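Local atomic coordinates of probable acetyltransferase (Agrobacterium tumefaciens, PDB entry 2GE3), a protein that probably transfers the acetyl group of acetyl coenzyme A to an amine acceptor, as a member of the GNAT acetyltransferase family. Residues D6-K11 with F61-D66; A24-S29 with L38-L43; C73-Q78 with R109-A114; G146-A151 with S161-I166. One frame throughout, in Å; residues are numbered along the deposited sequence.

Contact 1. Residues D6-K11 with F61-D66; sequences DTVTIK and FVAIAD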
loop_
_atom_site.group_PDB
_atom_site.type_symbol
_atom_site.label_atom_id
_atom_site.label_comp_id
_atom_site.label_asym_id
_atom_site.label_seq_id
_atom_site.Cartn_x
_atom_site.Cartn_y
_atom_site.Cartn_z
ATOM N N ASP A 6 -7.456 3.398 -37.463
ATOM C CA ASP A 6 -6.206 4.153 -37.192
ATOM C C ASP A 6 -5.380 3.458 -36.071
ATOM O O ASP A 6 -5.836 3.387 -34.898
ATOM C CB ASP A 6 -6.527 5.655 -36.889
ATOM N N THR A 7 -4.192 2.924 -36.445
ATOM C CA THR A 7 -3.462 1.929 -35.623
ATOM C C THR A 7 -2.913 2.374 -34.239
ATOM O O THR A 7 -2.285 3.431 -34.101
ATOM C CB THR A 7 -2.426 1.164 -36.439
ATOM O OG1 THR A 7 -2.667 -0.246 -36.303
ATOM C CG2 THR A 7 -0.944 1.516 -36.053
ATOM N N VAL A 8 -3.233 1.592 -33.209
ATOM C CA VAL A 8 -2.548 1.704 -31.922
ATOM C C VAL A 8 -1.498 0.627 -31.821
ATOM O O VAL A 8 -1.751 -0.519 -32.160
ATOM C CB VAL A 8 -3.493 1.618 -30.730
ATOM C CG1 VAL A 8 -2.726 1.558 -29.450
ATOM C CG2 VAL A 8 -4.388 2.848 -30.708
ATOM N N THR A 9 -0.300 1.025 -31.406
ATOM C CA THR A 9 0.767 0.075 -31.059
ATOM C C THR A 9 1.126 0.156 -29.613
ATOM O O THR A 9 1.175 1.255 -29.028
ATOM C CB THR A 9 1.988 0.334 -31.891
ATOM O OG1 THR A 9 1.538 0.306 -33.243
ATOM C CG2 THR A 9 3.003 -0.797 -31.739
ATOM N N ILE A 10 1.326 -1.031 -29.026
ATOM C CA ILE A 10 1.711 -1.180 -27.614
ATOM C C ILE A 10 3.187 -1.583 -27.566
ATOM O O ILE A 10 3.591 -2.489 -28.221
ATOM C CB ILE A 10 0.812 -2.233 -26.948
ATOM C CG1 ILE A 10 -0.616 -1.686 -26.838
ATOM C CG2 ILE A 10 1.415 -2.690 -25.593
ATOM C CD1 ILE A 10 -1.612 -2.689 -26.704
ATOM N N LYS A 11 4.000 -0.906 -26.781
ATOM C CA LYS A 11 5.416 -1.237 -26.715
ATOM C C LYS A 11 5.908 -0.885 -25.314
ATOM O O LYS A 11 5.250 -0.089 -24.627
ATOM C CB LYS A 11 6.184 -0.421 -27.755
ATOM C CG LYS A 11 5.851 1.051 -27.628
ATOM C CD LYS A 11 6.286 1.842 -28.834
ATOM C CE LYS A 11 5.733 1.268 -30.144
ATOM N NZ LYS A 11 5.414 2.387 -31.096
ATOM N N PHE A 61 4.235 -0.341 -20.116
ATOM C CA PHE A 61 3.904 -0.344 -21.536
ATOM C C PHE A 61 3.108 0.889 -21.888
ATOM O O PHE A 61 2.309 1.377 -21.077
ATOM C CB PHE A 61 3.097 -1.629 -21.860
ATOM C CG PHE A 61 3.948 -2.866 -21.885
ATOM C CD1 PHE A 61 4.372 -3.484 -20.696
ATOM C CD2 PHE A 61 4.417 -3.350 -23.095
ATOM C CE1 PHE A 61 5.290 -4.598 -20.749
ATOM C CE2 PHE A 61 5.280 -4.434 -23.143
ATOM C CZ PHE A 61 5.719 -5.049 -21.973
ATOM N N VAL A 62 3.299 1.382 -23.125
ATOM C CA VAL A 62 2.544 2.564 -23.589
ATOM C C VAL A 62 1.754 2.202 -24.815
ATOM O O VAL A 62 2.182 1.336 -25.564
ATOM C CB VAL A 62 3.409 3.805 -23.764
ATOM C CG1 VAL A 62 3.715 4.321 -22.381
ATOM C CG2 VAL A 62 4.680 3.499 -24.688
ATOM N N ALA A 63 0.571 2.798 -24.966
ATOM C CA ALA A 63 -0.091 2.671 -26.249
ATOM C C ALA A 63 0.129 3.950 -27.006
ATOM O O ALA A 63 -0.174 5.030 -26.520
ATOM C CB ALA A 63 -1.548 2.357 -26.093
ATOM N N ILE A 64 0.583 3.791 -28.241
ATOM C CA ILE A 64 1.018 4.876 -29.073
ATOM C C ILE A 64 0.093 5.045 -30.308
ATOM O O ILE A 64 -0.149 4.054 -31.081
ATOM C CB ILE A 64 2.509 4.665 -29.516
ATOM C CG1 ILE A 64 3.386 5.288 -28.451
ATOM C CG2 ILE A 64 2.842 5.477 -30.797
ATOM C CD1 ILE A 64 3.898 4.390 -27.732
ATOM N N ALA A 65 -0.442 6.250 -30.461
ATOM C CA ALA A 65 -1.235 6.549 -31.658
ATOM C C ALA A 65 -0.801 7.904 -32.254
ATOM O O ALA A 65 -0.797 8.955 -31.578
ATOM C CB ALA A 65 -2.787 6.527 -31.375
ATOM N N ASP A 66 -0.390 7.845 -33.517
ATOM C CA ASP A 66 0.180 9.027 -34.229
ATOM C C ASP A 66 1.287 9.694 -33.412
ATOM O O ASP A 66 1.259 10.888 -33.134
ATOM C CB ASP A 66 -0.932 10.011 -34.592
ATOM C CG ASP A 66 -1.895 9.440 -35.688
ATOM O OD1 ASP A 66 -1.416 9.018 -36.801
ATOM O OD2 ASP A 66 -3.131 9.441 -35.442
HETATM O O HOH W 1 0.795 3.798 -33.685
HETATM O O HOH W 2 -1.184 5.763 -35.195
#

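Contact 2. Residues A24-S29 with L38-L43; sequences ALDAVS and LEAPPL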
loop_
_atom_site.group_PDB
_atom_site.type_symbol
_atom_site.label_atom_id
_atom_site.label_comp_id
_atom_site.label_asym_id
_atom_site.label_seq_id
_atom_site.Cartn_x
_atom_site.Cartn_y
_atom_site.Cartn_z
ATOM N N ALA A 24 -0.509 12.367 -20.753
ATOM C CA ALA A 24 -1.533 11.299 -20.681
ATOM C C ALA A 24 -1.972 11.097 -19.236
ATOM O O ALA A 24 -3.137 11.109 -18.923
ATOM C CB ALA A 24 -0.910 10.013 -21.209
ATOM N N LEU A 25 -0.986 10.993 -18.358
ATOM C CA LEU A 25 -1.193 10.768 -16.971
ATOM C C LEU A 25 -1.873 12.014 -16.349
ATOM O O LEU A 25 -2.815 11.947 -15.523
ATOM C CB LEU A 25 0.169 10.398 -16.343
ATOM C CG LEU A 25 0.332 10.147 -14.865
ATOM C CD1 LEU A 25 -0.526 8.980 -14.368
ATOM C CD2 LEU A 25 1.786 9.848 -14.565
ATOM N N ASP A 26 -1.430 13.169 -16.789
ATOM C CA ASP A 26 -2.005 14.397 -16.293
ATOM C C ASP A 26 -3.473 14.614 -16.750
ATOM O O ASP A 26 -4.328 15.013 -15.938
ATOM C CB ASP A 26 -1.110 15.545 -16.735
ATOM C CG ASP A 26 -1.376 16.793 -15.968
ATOM O OD1 ASP A 26 -1.368 16.760 -14.703
ATOM O OD2 ASP A 26 -1.678 17.791 -16.653
ATOM N N ALA A 27 -3.751 14.350 -18.035
ATOM C CA ALA A 27 -5.121 14.386 -18.602
ATOM C C ALA A 27 -6.089 13.426 -17.869
ATOM O O ALA A 27 -7.136 13.832 -17.437
ATOM C CB ALA A 27 -5.092 14.087 -20.091
ATOM N N VAL A 28 -5.746 12.156 -17.724
ATOM C CA VAL A 28 -6.604 11.198 -17.029
ATOM C C VAL A 28 -6.766 11.491 -15.513
ATOM O O VAL A 28 -7.885 11.319 -14.941
ATOM C CB VAL A 28 -6.138 9.722 -17.294
ATOM C CG1 VAL A 28 -6.919 8.730 -16.524
ATOM C CG2 VAL A 28 -6.139 9.371 -18.855
ATOM N N SER A 29 -5.687 11.921 -14.847
ATOM C CA SER A 29 -5.735 12.199 -13.356
ATOM C C SER A 29 -6.691 13.364 -13.097
ATOM O O SER A 29 -7.513 13.330 -12.116
ATOM C CB SER A 29 -4.376 12.538 -12.772
ATOM O OG SER A 29 -3.455 11.514 -13.093
ATOM N N LEU A 38 -4.765 13.183 -8.274
ATOM C CA LEU A 38 -5.717 14.110 -8.870
ATOM C C LEU A 38 -4.996 14.964 -9.937
ATOM O O LEU A 38 -5.612 15.724 -10.696
ATOM C CB LEU A 38 -6.391 14.960 -7.802
ATOM C CG LEU A 38 -7.230 14.185 -6.741
ATOM C CD1 LEU A 38 -7.739 15.068 -5.655
ATOM C CD2 LEU A 38 -8.436 13.460 -7.405
ATOM N N GLU A 39 -3.699 14.725 -10.055
ATOM C CA GLU A 39 -2.858 15.510 -10.930
ATOM C C GLU A 39 -1.615 14.686 -11.150
ATOM O O GLU A 39 -1.198 13.984 -10.211
ATOM C CB GLU A 39 -2.450 16.754 -10.135
ATOM C CG GLU A 39 -2.287 17.959 -10.944
ATOM C CD GLU A 39 -1.661 19.021 -10.098
ATOM O OE1 GLU A 39 -0.488 19.375 -10.378
ATOM O OE2 GLU A 39 -2.325 19.460 -9.123
ATOM N N ALA A 40 -0.966 14.809 -12.308
ATOM C CA ALA A 40 0.304 14.076 -12.453
ATOM C C ALA A 40 1.393 14.655 -11.513
ATOM O O ALA A 40 1.357 15.835 -11.116
ATOM C CB ALA A 40 0.799 14.014 -13.910
ATOM N N PRO A 41 2.373 13.811 -11.163
ATOM C CA PRO A 41 3.578 14.314 -10.502
ATOM C C PRO A 41 4.398 15.239 -11.473
ATOM O O PRO A 41 4.242 15.163 -12.722
ATOM C CB PRO A 41 4.350 13.031 -10.174
ATOM C CG PRO A 41 3.293 11.920 -10.244
ATOM C CD PRO A 41 2.420 12.353 -11.389
ATOM N N PRO A 42 5.250 16.135 -10.917
ATOM C CA PRO A 42 5.953 17.019 -11.836
ATOM C C PRO A 42 6.738 16.239 -12.912
ATOM O O PRO A 42 7.213 15.143 -12.628
ATOM C CB PRO A 42 6.903 17.818 -10.921
ATOM C CG PRO A 42 6.820 17.210 -9.559
ATOM C CD PRO A 42 5.595 16.366 -9.497
ATOM N N LEU A 43 6.903 16.807 -14.107
ATOM C CA LEU A 43 7.607 16.092 -15.172
ATOM C C LEU A 43 8.906 15.395 -14.758
ATOM O O LEU A 43 9.133 14.240 -15.132
ATOM C CB LEU A 43 7.872 16.979 -16.395
ATOM C CG LEU A 43 8.125 16.400 -17.815
ATOM C CD1 LEU A 43 9.008 15.187 -17.898
ATOM C CD2 LEU A 43 6.849 16.005 -18.470
#

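Contact 3. Residues C73-Q78 with R109-A114; sequences CDIRRQ and RTLDAA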
loop_
_atom_site.group_PDB
_atom_site.type_symbol
_atom_site.label_atom_id
_atom_site.label_comp_id
_atom_site.label_asym_id
_atom_site.label_seq_id
_atom_site.Cartn_x
_atom_site.Cartn_y
_atom_site.Cartn_z
ATOM N N CYS A 73 0.095 1.092 -19.045
ATOM C CA CYS A 73 -0.208 0.134 -18.042
ATOM C C CYS A 73 1.147 -0.144 -17.427
ATOM O O CYS A 73 2.118 -0.403 -18.140
ATOM C CB CYS A 73 -0.882 -1.112 -18.691
ATOM S SG CYS A 73 -1.289 -2.465 -17.566
ATOM N N ASP A 74 1.213 -0.187 -16.110
ATOM C CA ASP A 74 2.483 -0.470 -15.503
ATOM C C ASP A 74 2.402 -1.266 -14.189
ATOM O O ASP A 74 1.361 -1.323 -13.523
ATOM C CB ASP A 74 3.394 0.758 -15.411
ATOM C CG ASP A 74 2.801 1.933 -14.611
ATOM O OD1 ASP A 74 2.027 1.728 -13.628
ATOM O OD2 ASP A 74 3.179 3.106 -14.953
ATOM N N ILE A 75 3.492 -1.964 -13.886
ATOM C CA ILE A 75 3.504 -2.788 -12.669
ATOM C C ILE A 75 4.714 -2.339 -11.819
ATOM O O ILE A 75 5.858 -2.434 -12.289
ATOM C CB ILE A 75 3.402 -4.344 -12.951
ATOM C CG1 ILE A 75 2.065 -4.687 -13.620
ATOM C CG2 ILE A 75 3.536 -5.200 -11.634
ATOM C CD1 ILE A 75 1.835 -6.168 -14.077
ATOM N N ARG A 76 4.453 -1.765 -10.636
ATOM C CA ARG A 76 5.525 -1.468 -9.676
ATOM C C ARG A 76 5.749 -2.620 -8.672
ATOM O O ARG A 76 4.851 -2.979 -7.872
ATOM C CB ARG A 76 5.322 -0.113 -8.987
ATOM C CG ARG A 76 4.089 -0.029 -7.999
ATOM C CD ARG A 76 3.882 1.407 -7.390
ATOM N NE ARG A 76 4.103 2.321 -8.525
ATOM C CZ ARG A 76 3.143 2.696 -9.353
ATOM N NH1 ARG A 76 1.883 2.273 -9.116
ATOM N NH2 ARG A 76 3.442 3.486 -10.397
ATOM N N ARG A 77 6.955 -3.208 -8.753
ATOM C CA ARG A 77 7.496 -4.142 -7.747
ATOM C C ARG A 77 7.551 -3.575 -6.304
ATOM O O ARG A 77 8.060 -2.484 -6.099
ATOM C CB ARG A 77 8.875 -4.637 -8.147
ATOM C CG ARG A 77 9.186 -6.009 -7.549
ATOM C CD ARG A 77 10.544 -6.548 -8.000
ATOM N NE ARG A 77 10.842 -7.833 -7.400
ATOM C CZ ARG A 77 12.076 -8.357 -7.329
ATOM N NH1 ARG A 77 13.128 -7.684 -7.807
ATOM N NH2 ARG A 77 12.287 -9.559 -6.781
ATOM N N GLN A 78 6.970 -4.331 -5.339
ATOM C CA GLN A 78 7.038 -4.026 -3.892
ATOM C C GLN A 78 8.516 -4.038 -3.457
ATOM O O GLN A 78 9.333 -4.795 -3.972
ATOM C CB GLN A 78 6.237 -5.018 -3.033
ATOM C CG GLN A 78 4.708 -4.867 -3.050
ATOM C CD GLN A 78 4.155 -3.598 -2.323
ATOM O OE1 GLN A 78 3.382 -2.838 -2.922
ATOM N NE2 GLN A 78 4.559 -3.361 -1.034
ATOM N N ARG A 109 -0.192 -7.690 -22.356
ATOM C CA ARG A 109 1.239 -7.503 -22.579
ATOM C C ARG A 109 1.961 -7.253 -21.266
ATOM O O ARG A 109 3.098 -7.729 -21.047
ATOM C CB ARG A 109 1.505 -6.315 -23.513
ATOM C CG ARG A 109 1.144 -6.623 -25.035
ATOM C CD ARG A 109 2.177 -7.698 -25.589
ATOM N NE ARG A 109 3.546 -7.137 -25.677
ATOM C CZ ARG A 109 3.932 -6.247 -26.609
ATOM N NH1 ARG A 109 3.050 -5.759 -27.503
ATOM N NH2 ARG A 109 5.185 -5.804 -26.630
ATOM N N THR A 110 1.349 -6.439 -20.416
ATOM C CA THR A 110 1.980 -5.995 -19.172
ATOM C C THR A 110 2.054 -7.168 -18.176
ATOM O O THR A 110 3.061 -7.333 -17.529
ATOM C CB THR A 110 1.275 -4.743 -18.580
ATOM O OG1 THR A 110 1.267 -3.711 -19.580
ATOM C CG2 THR A 110 1.989 -4.189 -17.239
ATOM N N LEU A 111 1.003 -7.979 -18.068
ATOM C CA LEU A 111 1.005 -9.200 -17.242
ATOM C C LEU A 111 1.940 -10.266 -17.725
ATOM O O LEU A 111 2.573 -11.020 -16.927
ATOM C CB LEU A 111 -0.430 -9.778 -17.146
ATOM C CG LEU A 111 -1.443 -8.905 -16.327
ATOM C CD1 LEU A 111 -2.825 -9.467 -16.502
ATOM C CD2 LEU A 111 -1.096 -8.879 -14.766
ATOM N N ASP A 112 1.987 -10.441 -19.048
ATOM C CA ASP A 112 2.921 -11.367 -19.546
ATOM C C ASP A 112 4.376 -10.945 -19.213
ATOM O O ASP A 112 5.178 -11.768 -18.741
ATOM C CB ASP A 112 2.707 -11.622 -21.012
ATOM C CG ASP A 112 2.779 -13.158 -21.315
ATOM O OD1 ASP A 112 1.843 -13.970 -20.880
ATOM O OD2 ASP A 112 3.807 -13.522 -21.900
ATOM N N ALA A 113 4.725 -9.674 -19.403
ATOM C CA ALA A 113 6.064 -9.264 -19.010
ATOM C C ALA A 113 6.291 -9.449 -17.473
ATOM O O ALA A 113 7.422 -9.736 -17.049
ATOM C CB ALA A 113 6.284 -7.863 -19.373
ATOM N N ALA A 114 5.256 -9.237 -16.647
ATOM C CA ALA A 114 5.424 -9.431 -15.183
ATOM C C ALA A 114 5.726 -10.878 -14.806
ATOM O O ALA A 114 6.512 -11.162 -13.913
ATOM C CB ALA A 114 4.220 -8.933 -14.389
#

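Contact 4. Residues G146-A151 with S161-I166; sequences GRARDA and SLNMAI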
loop_
_atom_site.group_PDB
_atom_site.type_symbol
_atom_site.label_atom_id
_atom_site.label_comp_id
_atom_site.label_asym_id
_atom_site.label_seq_id
_atom_site.Cartn_x
_atom_site.Cartn_y
_atom_site.Cartn_z
ATOM N N GLY A 146 -11.576 -8.207 -1.657
ATOM C CA GLY A 146 -12.321 -7.556 -0.640
ATOM C C GLY A 146 -12.614 -6.102 -0.913
ATOM O O GLY A 146 -12.137 -5.568 -1.888
ATOM N N ARG A 147 -13.374 -5.441 -0.015
ATOM C CA ARG A 147 -13.972 -4.130 -0.302
ATOM C C ARG A 147 -13.475 -3.247 0.834
ATOM O O ARG A 147 -13.581 -3.603 1.986
ATOM C CB ARG A 147 -15.471 -4.319 -0.272
ATOM C CG ARG A 147 -16.287 -3.112 -0.279
ATOM C CD ARG A 147 -17.716 -3.544 -0.470
ATOM N NE ARG A 147 -18.418 -2.761 -1.486
ATOM C CZ ARG A 147 -18.840 -3.286 -2.647
ATOM N NH1 ARG A 147 -18.687 -4.580 -2.916
ATOM N NH2 ARG A 147 -19.424 -2.528 -3.541
ATOM N N ALA A 148 -12.856 -2.127 0.511
ATOM C CA ALA A 148 -12.434 -1.192 1.542
ATOM C C ALA A 148 -13.455 -0.046 1.717
ATOM O O ALA A 148 -13.553 0.735 0.855
ATOM C CB ALA A 148 -11.016 -0.662 1.163
ATOM N N ARG A 149 -14.153 0.078 2.860
ATOM C CA ARG A 149 -15.239 1.041 2.993
ATOM C C ARG A 149 -14.700 2.450 3.213
ATOM O O ARG A 149 -13.898 2.640 4.096
ATOM C CB ARG A 149 -16.187 0.708 4.187
ATOM C CG ARG A 149 -16.520 -0.805 4.306
ATOM C CD ARG A 149 -17.656 -1.289 3.305
ATOM N NE ARG A 149 -18.758 -0.316 3.068
ATOM C CZ ARG A 149 -19.824 -0.082 3.869
ATOM N NH1 ARG A 149 -20.053 -0.749 5.008
ATOM N NH2 ARG A 149 -20.725 0.825 3.499
ATOM N N ASP A 150 -15.228 3.425 2.480
ATOM C CA ASP A 150 -14.756 4.807 2.640
ATOM C C ASP A 150 -13.219 4.976 2.472
ATOM O O ASP A 150 -12.627 5.768 3.134
ATOM C CB ASP A 150 -15.139 5.383 4.012
ATOM C CG ASP A 150 -16.654 5.535 4.216
ATOM O OD1 ASP A 150 -17.400 5.304 3.199
ATOM O OD2 ASP A 150 -17.070 5.898 5.417
ATOM N N ALA A 151 -12.599 4.238 1.608
ATOM C CA ALA A 151 -11.129 4.243 1.530
ATOM C C ALA A 151 -10.621 5.434 0.688
ATOM O O ALA A 151 -9.468 5.788 0.797
ATOM C CB ALA A 151 -10.590 2.930 0.982
ATOM N N SER A 161 -13.391 1.261 -2.124
ATOM C CA SER A 161 -12.390 0.765 -3.064
ATOM C C SER A 161 -12.483 -0.778 -3.023
ATOM O O SER A 161 -12.767 -1.346 -1.997
ATOM C CB SER A 161 -10.988 1.219 -2.615
ATOM O OG SER A 161 -10.190 1.319 -3.758
ATOM N N LEU A 162 -12.273 -1.432 -4.140
ATOM C CA LEU A 162 -12.229 -2.897 -4.210
ATOM C C LEU A 162 -10.843 -3.304 -4.447
ATOM O O LEU A 162 -10.158 -2.775 -5.353
ATOM C CB LEU A 162 -13.059 -3.435 -5.382
ATOM C CG LEU A 162 -14.543 -3.001 -5.397
ATOM C CD1 LEU A 162 -15.344 -3.641 -6.548
ATOM C CD2 LEU A 162 -15.280 -3.196 -4.041
ATOM N N ASN A 163 -10.423 -4.287 -3.682
ATOM C CA ASN A 163 -9.078 -4.879 -3.904
ATOM C C ASN A 163 -9.187 -6.105 -4.712
ATOM O O ASN A 163 -10.039 -6.915 -4.447
ATOM C CB ASN A 163 -8.431 -5.275 -2.569
ATOM C CG ASN A 163 -8.120 -4.065 -1.764
ATOM O OD1 ASN A 163 -7.447 -3.231 -2.275
ATOM N ND2 ASN A 163 -8.713 -3.904 -0.569
HETATM N N MSE A 164 -8.288 -6.277 -5.647
HETATM C CA MSE A 164 -8.381 -7.406 -6.561
HETATM C C MSE A 164 -6.945 -7.844 -6.772
HETATM O O MSE A 164 -6.048 -7.047 -6.587
HETATM C CB MSE A 164 -9.026 -6.979 -7.875
HETATM C CG MSE A 164 -10.498 -6.334 -7.674
HETATM SE SE MSE A 164 -11.163 -6.083 -9.529
HETATM C CE MSE A 164 -11.562 -8.052 -9.946
ATOM N N ALA A 165 -6.747 -9.094 -7.159
ATOM C CA ALA A 165 -5.428 -9.619 -7.416
ATOM C C ALA A 165 -5.437 -10.803 -8.415
ATOM O O ALA A 165 -6.450 -11.538 -8.567
ATOM C CB ALA A 165 -4.737 -9.996 -6.116
ATOM N N ILE A 166 -4.311 -10.973 -9.084
ATOM C CA ILE A 166 -4.089 -12.162 -9.913
ATOM C C ILE A 166 -2.851 -12.882 -9.450
ATOM O O ILE A 166 -1.886 -12.252 -9.050
ATOM C CB ILE A 166 -4.042 -11.781 -11.454
ATOM C CG1 ILE A 166 -4.411 -12.953 -12.364
ATOM C CG2 ILE A 166 -2.717 -11.059 -11.799
ATOM C CD1 ILE A 166 -4.815 -12.453 -13.865
#

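Contact 1. Residues D6-K11 with F61-D66
The carbonyl oxygen of I64 is gripped twice: T9 N donates to it across the strands from 3.1 Å, and a water donates from 2.8 Å. This is the antiparallel pairing of strands 9-12 and 60-65 at one border of the GNAT sheet. T9 and I64 form a hydrogen-bonded pair, its shorter bond running from I64 N to T9 O at 2.7 Å, and K11 and V62 form the next. On the side of T7, two waters join the chains: the T7 carbonyl receives one hydrogen from the water on I64 O and another from a second water, which accepts from D66 N.

Two faces result. On one, K11 sets out with CG between its backbone N and carbonyl carbon (chi1 51°), then bends at chi3 and chi4, and its aliphatic part crosses I64 at about a right angle with CD 3.7 Å from I64 CD1. NZ passes I64 CB and CG2 at packing distance, with no polar bond to them. The other face turns to helix 102-117, where V8 rests on L102 and I10 on L106. There V8 CG1 meets A63 CB at 3.6 Å, and I10 CG2 lies obliquely 4.0 Å from CD2 of the F61 ring.

Contact 2. Residues A24-S29 with L38-L43
One polar bond and a small apolar patch tie the last turns of helix 18-29 to the loop that follows it, and the polar bond belongs to D26 and A40. The A40 amide points at D26 OD1 over 3.1 Å, with an N-H...O angle of 160°, and uses the lone pair on the side away from the other carboxylate oxygen. With CG anti to its backbone N (chi1 -163°), D26 carries that oxygen out to the passing loop. OD2 has a separate, weak and long ion pair with R30. The carboxylate of E39 also lies nearby, so the two acids would probably disfavour each other slightly.

Apolar contacts centre on the methyl of A40, which is directed at the helix. It sits between two side chains, with CB 3.7 Å from D26 CB and 4.0 Å from L25 CG. Farther along, L25 CD2 reaches P41 CD at 4.1 Å, the leucine branch and the proline ring crossing at roughly a right angle.

S29 serves mainly through its carbon: CB lies 3.6 Å from E39 N. Its hydroxyl OG turns back to L25 O, but at 2.5 Å as modelled the bond is too short to be trusted in detail; the same carbonyl accepts S29 N in the helix.

Such a helix-loop-helix passage, with P42 at the N-cap of helix 43-55, belongs to the two-helix excursion between the first two strands of the GNAT fold; here V28, on the same helical turn, touches acetyl coenzyme A.

Contact 3. Residues C73-Q78 with R109-A114
Strand 73-77 and helix 109-114 run in roughly the same direction, their axes 8.5 Å apart and 27° from parallel, with C73 and I75 facing T110 and A114. Alternation along the strand puts these two side chains on the helix side, and the one-turn spacing of T110 and A114 answers it.

T110 fills the middle. Its hydroxyl bonds back to L106 O within the helix, which helps hold its rotation; with chi1 at -56° CG2 is anti to the backbone N and faces the isoleucine, while OG1 lies 3.5 Å from C73 SG, a packing contact. The side chains of I75 and T110 point opposite ways and overlap alongside one another, with I75 CG1 at 3.7 Å from T110 CG2. Beyond it, I75 CD1 reaches the next helical turn, touching A114 CB at 3.7 Å and, from another side chain of the helix, L111 CD2 at 4.1 Å. All the touching residues are buried.

Helix 102-117 is the connection of the beta-alpha-beta crossover between the parallel strands 86-93 and 121-127, and here it lies over a strand beyond that pair. Next to this strand F61 of strand 60-65 packs on T110 and A113, C73 meets M91 of strand 86-93, and D74 faces helix 43-55 through F49 and M53.

Contact 4. Residues G146-A151 with S161-I166
R147 lies alongside L162 across the beta hairpin of strands 143-153 and 158-167, which forms one border of the GNAT sheet. From CB the two side chains keep company: R147 CB is 3.9 Å from L162 CD2, and CG stands equally close to that methyl. CG is anti to the backbone N (chi1 169°), and a bend at chi3 brings the head group back over the leucine. NE also passes the same methyl and has a weak, long ion pair with D160. At the tip, CZ and NH1 both approach CD2, which lies 3.8 Å above the guanidinium plane and over its centre. One methyl thus covers one face of the charged group, an apolar contact that spends none of its N-H donors.

The backbones beneath are antiparallel. R147 and L162 are a non-hydrogen-bonded pair; the bonds fall to their neighbours, A148 N to S161 O at 2.6 Å and S161 N to A148 O at 3.0 Å. Toward the other end N163 N donates to G146 O at 2.8 Å, while the return bond from G146 N is weak.

After A148 the chain turns a corner through a type II turn ending at A151. The turn meets the second subunit, where H85 of that chain bonds D150 O and R83 of that chain bonds A151 O. On the side away from R147, the N163 carboxamide has its OD1 bonded to S125 OG, and A151 CB closes against S161 CB at 4.0 Å.

How the contacts relate
Along the chain, contact 2 is nested within the loop closed by contact 1, and contacts 3 and 4 follow in series. Contacts 1, 3 and 4 share the mixed sheet: contacts 1 and 4 pair strands at its two borders, their centres about 30 Å apart, on opposite sides of the chain's centre. Contact 3 lies between, packing helix 102-117 on the sheet. It touches contact 1 through F61 and contact 4 where L111 CD2 meets I166 CG2 at 4.0 Å. Contact 2, about 20 Å from contact 3 between centres, joins the helical excursion that helps line the acetyl coenzyme A pocket; contact 4 meets the second subunit at several residues, contact 2 through L38.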